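Local coordinates for protein phosphoglycerol transferase GacH (Streptococcus pyogenes MGAS5005, PDB 6DGM) that probably transfers glycerol phosphate onto the rhamnose polysaccharide of the cell wall, working through a manganese-binding extracellular domain related to lipoteichoic acid synthases, at residues Val109-Ser114 against Asn144-Lys149. Residues are numbered along the deposited sequence; the frame is centred on the assembly and turned at random.
With 1GP (sn-glycerol-1-phosphate), chain D.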
ATOM      1  N   VAL A 109       7.594  -3.994  18.163  1.00 19.68           N
ATOM      2  CA  VAL A 109       8.178  -3.976  16.825  1.00 18.23           C
ATOM      3  C   VAL A 109       8.140  -2.567  16.264  1.00 18.17           C
ATOM      4  O   VAL A 109       7.076  -1.943  16.181  1.00 20.08           O
ATOM      5  CB  VAL A 109       7.437  -4.949  15.894  1.00 18.50           C
ATOM      6  CG1 VAL A 109       7.932  -4.749  14.457  1.00 19.15           C
ATOM      7  CG2 VAL A 109       7.625  -6.369  16.344  1.00 19.34           C
ATOM      8  N   SER A 110       9.302  -2.062  15.849  1.00 17.16           N
ATOM      9  CA  SER A 110       9.389  -0.738  15.254  1.00 17.60           C
ATOM     10  C   SER A 110       9.359  -0.769  13.728  1.00 17.87           C
ATOM     11  O   SER A 110       8.583  -0.027  13.108  1.00 18.73           O
ATOM     12  CB  SER A 110      10.667  -0.043  15.729  1.00 19.23           C
ATOM     13  OG  SER A 110      10.738   1.255  15.172  1.00 20.33           O
ATOM     14  N   VAL A 111      10.210  -1.574  13.102  1.00 16.59           N
ATOM     15  CA  VAL A 111      10.280  -1.637  11.643  1.00 15.11           C
ATOM     16  C   VAL A 111      10.173  -3.088  11.200  1.00 13.70           C
ATOM     17  O   VAL A 111      11.045  -3.906  11.515  1.00 14.26           O
ATOM     18  CB  VAL A 111      11.559  -0.974  11.090  1.00 16.08           C
ATOM     19  CG1 VAL A 111      11.654  -1.190   9.587  1.00 16.37           C
ATOM     20  CG2 VAL A 111      11.557   0.512  11.432  1.00 16.52           C
ATOM     21  N   LEU A 112       9.102  -3.400  10.461  1.00 13.69           N
ATOM     22  CA  LEU A 112       8.832  -4.772  10.050  1.00 14.18           C
ATOM     23  C   LEU A 112       9.935  -5.336   9.165  1.00 14.46           C
ATOM     24  O   LEU A 112      10.310  -6.502   9.308  1.00 14.93           O
ATOM     25  CB  LEU A 112       7.475  -4.826   9.342  1.00 15.02           C
ATOM     26  CG  LEU A 112       6.323  -4.506  10.308  1.00 17.30           C
ATOM     27  CD1 LEU A 112       5.062  -4.118   9.574  1.00 18.23           C
ATOM     28  CD2 LEU A 112       6.059  -5.699  11.218  1.00 18.96           C
ATOM     29  N   TYR A 113      10.476  -4.530   8.252  1.00 13.57           N
ATOM     30  CA  TYR A 113      11.502  -5.022   7.353  1.00 13.52           C
ATOM     31  C   TYR A 113      12.783  -5.412   8.087  1.00 16.71           C
ATOM     32  O   TYR A 113      13.568  -6.211   7.557  1.00 17.90           O
ATOM     33  CB  TYR A 113      11.848  -3.942   6.311  1.00 13.38           C
ATOM     34  CG  TYR A 113      10.966  -3.871   5.076  1.00 14.59           C
ATOM     35  CD1 TYR A 113      10.053  -4.871   4.772  1.00 16.13           C
ATOM     36  CD2 TYR A 113      11.072  -2.800   4.197  1.00 14.20           C
ATOM     37  CE1 TYR A 113       9.277  -4.817   3.640  1.00 16.08           C
ATOM     38  CE2 TYR A 113      10.302  -2.734   3.053  1.00 14.97           C
ATOM     39  CZ  TYR A 113       9.398  -3.751   2.774  1.00 15.67           C
ATOM     40  OH  TYR A 113       8.607  -3.737   1.643  1.00 16.14           O
ATOM     41  N   SER A 114      13.028  -4.848   9.268  1.00 17.31           N
ATOM     42  CA  SER A 114      14.216  -5.167  10.044  1.00 18.08           C
ATOM     43  C   SER A 114      13.980  -6.242  11.088  1.00 17.43           C
ATOM     44  O   SER A 114      14.890  -7.023  11.367  1.00 18.94           O
ATOM     45  CB  SER A 114      14.722  -3.927  10.785  1.00 20.09           C
ATOM     46  OG  SER A 114      15.132  -2.916   9.881  1.00 21.91           O
ATOM     47  N   ASN A 144      19.340   0.862   0.379  1.00 15.54           N
ATOM     48  CA  ASN A 144      19.530   0.255   1.691  1.00 16.05           C
ATOM     49  C   ASN A 144      18.734   0.925   2.794  1.00 16.29           C
ATOM     50  O   ASN A 144      18.696   0.395   3.914  1.00 17.40           O
ATOM     51  CB  ASN A 144      21.009   0.213   2.015  1.00 16.42           C
ATOM     52  CG  ASN A 144      21.740  -0.801   1.174  1.00 18.59           C
ATOM     53  OD1 ASN A 144      21.394  -1.996   1.188  1.00 20.63           O
ATOM     54  ND2 ASN A 144      22.722  -0.343   0.403  1.00 18.30           N
ATOM     55  N   ASN A 145      18.063   2.042   2.513  1.00 15.22           N
ATOM     56  CA  ASN A 145      17.187   2.604   3.527  1.00 14.77           C
ATOM     57  C   ASN A 145      16.126   1.568   3.897  1.00 14.65           C
ATOM     58  O   ASN A 145      15.546   0.902   3.029  1.00 14.52           O
ATOM     59  CB  ASN A 145      16.523   3.892   3.032  1.00 14.49           C
ATOM     60  CG  ASN A 145      17.522   5.048   2.846  1.00 16.16           C
ATOM     61  OD1 ASN A 145      18.691   4.952   3.231  1.00 16.80           O
ATOM     62  ND2 ASN A 145      17.044   6.151   2.295  1.00 16.79           N
ATOM     63  N   PHE A 146      15.880   1.427   5.196  1.00 14.99           N
ATOM     64  CA  PHE A 146      14.855   0.519   5.713  1.00 15.38           C
ATOM     65  C   PHE A 146      15.028  -0.911   5.230  1.00 15.95           C
ATOM     66  O   PHE A 146      14.064  -1.672   5.141  1.00 16.77           O
ATOM     67  CB  PHE A 146      13.451   1.066   5.473  1.00 14.74           C
ATOM     68  CG  PHE A 146      13.183   2.277   6.274  1.00 16.08           C
ATOM     69  CD1 PHE A 146      12.944   2.171   7.645  1.00 16.28           C
ATOM     70  CD2 PHE A 146      13.290   3.546   5.712  1.00 18.03           C
ATOM     71  CE1 PHE A 146      12.753   3.316   8.420  1.00 18.72           C
ATOM     72  CE2 PHE A 146      13.100   4.678   6.479  1.00 19.42           C
ATOM     73  CZ  PHE A 146      12.825   4.565   7.830  1.00 20.18           C
ATOM     74  N   ASN A 147      16.267  -1.302   4.963  1.00 15.93           N
ATOM     75  CA  ASN A 147      16.598  -2.673   4.577  1.00 16.87           C
ATOM     76  C   ASN A 147      15.941  -3.091   3.266  1.00 16.21           C
ATOM     77  O   ASN A 147      15.795  -4.274   3.003  1.00 15.96           O
ATOM     78  CB  ASN A 147      16.204  -3.661   5.689  1.00 19.47           C
ATOM     79  CG  ASN A 147      17.055  -4.909   5.709  1.00 23.05           C
ATOM     80  OD1 ASN A 147      18.222  -4.885   5.330  1.00 24.44           O
ATOM     81  ND2 ASN A 147      16.476  -6.017   6.207  1.00 24.39           N
ATOM     82  N   ARG A 148      15.550  -2.150   2.402  1.00 14.69           N
ATOM     83  CA  ARG A 148      14.774  -2.536   1.226  1.00 14.42           C
ATOM     84  C   ARG A 148      15.556  -3.431   0.263  1.00 14.36           C
ATOM     85  O   ARG A 148      14.985  -4.344  -0.345  1.00 14.10           O
ATOM     86  CB  ARG A 148      14.237  -1.316   0.493  1.00 14.81           C
ATOM     87  CG  ARG A 148      13.126  -0.594   1.234  1.00 14.84           C
ATOM     88  CD  ARG A 148      12.413   0.339   0.305  1.00 14.18           C
ATOM     89  NE  ARG A 148      11.359   1.098   0.970  1.00 14.17           N
ATOM     90  CZ  ARG A 148      11.502   2.307   1.506  1.00 15.28           C
ATOM     91  NH1 ARG A 148      12.674   2.951   1.501  1.00 15.13           N
ATOM     92  NH2 ARG A 148      10.455   2.865   2.083  1.00 15.09           N
ATOM     93  N   LYS A 149      16.859  -3.183   0.092  1.00 14.46           N
ATOM     94  CA  LYS A 149      17.613  -3.959  -0.882  1.00 15.79           C
ATOM     95  C   LYS A 149      17.615  -5.432  -0.498  1.00 16.24           C
ATOM     96  O   LYS A 149      17.452  -6.312  -1.352  1.00 16.43           O
ATOM     97  CB  LYS A 149      19.040  -3.432  -0.974  1.00 16.87           C
ATOM     98  CG  LYS A 149      19.878  -4.055  -2.073  1.00 18.59           C
ATOM     99  CD  LYS A 149      21.321  -3.602  -1.961  1.00 22.18           C
ATOM    100  CE  LYS A 149      22.223  -4.257  -2.990  1.00 26.68           C
ATOM    101  NZ  LYS A 149      21.979  -3.712  -4.336  1.00 28.12           N
TER
HETATM  102  C3  1GP D 902      13.159   7.005   2.479  1.00 23.31           C
HETATM  103  O3  1GP D 902      11.092   5.720   2.321  1.00 19.67           O
HETATM  104  C2  1GP D 902      11.989   6.398   3.223  1.00 23.68           C
HETATM  105  O2  1GP D 902      14.048   6.022   1.951  1.00 23.95           O
HETATM  106  C1  1GP D 902      11.232   7.463   4.002  1.00 28.60           C
HETATM  107  O1P 1GP D 902      10.334   6.857   4.937  1.00 29.62           O
HETATM  108  O2P 1GP D 902       8.438   8.641   5.480  1.00 28.89           O
HETATM  109  O3P 1GP D 902       9.260   6.789   7.159  1.00 27.93           O
HETATM  110  O4P 1GP D 902      10.749   8.764   6.560  1.00 32.71           O
HETATM  111  P   1GP D 902       9.632   7.801   6.053  1.00 28.91           P
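Tyr113 and Asn147 bring the two backbones closest, their CA atoms 6.3 Å apart, where the first turn of helix 112-115 meets the loop leading into helix 148-154. One hydrogen bond joins them: Asn147 ND2 donates to Tyr113 O over 3.2 Å, nearly straight at 167°, the oxygen lying in the amide plane while the nitrogen sits above the carbonyl plane. With CG anti to the backbone N (chi1 -152°), the Asn147 amide extends to that carbonyl. Phe146 O approaches the edge of the Tyr113 ring, 3.3 Å from CD2, and Arg148 CG packs against CE2 of the same ring. Beside them Val111 CG1 rests at the edge of the Phe146 ring, 4.1 Å from CD1. Glu93 links Tyr113 to Arg148: its OE2 is hydrogen-bonded to Tyr113 OH and its OE1 forms a salt bridge with Arg148 NE, which should help fix the guanidinium. From that anchored position Arg148 NH2 donates to O3 of sn-glycerol-1-phosphate at 2.9 Å, while Asn145 ND2 holds O2 at 3.0 Å. Arg148 and the backbone of Phe146 thus rest against Tyr113, a second-shell residue, at the glycerol end of the pocket beside manganese, probably the active site of this alkaline phosphatase-like fold.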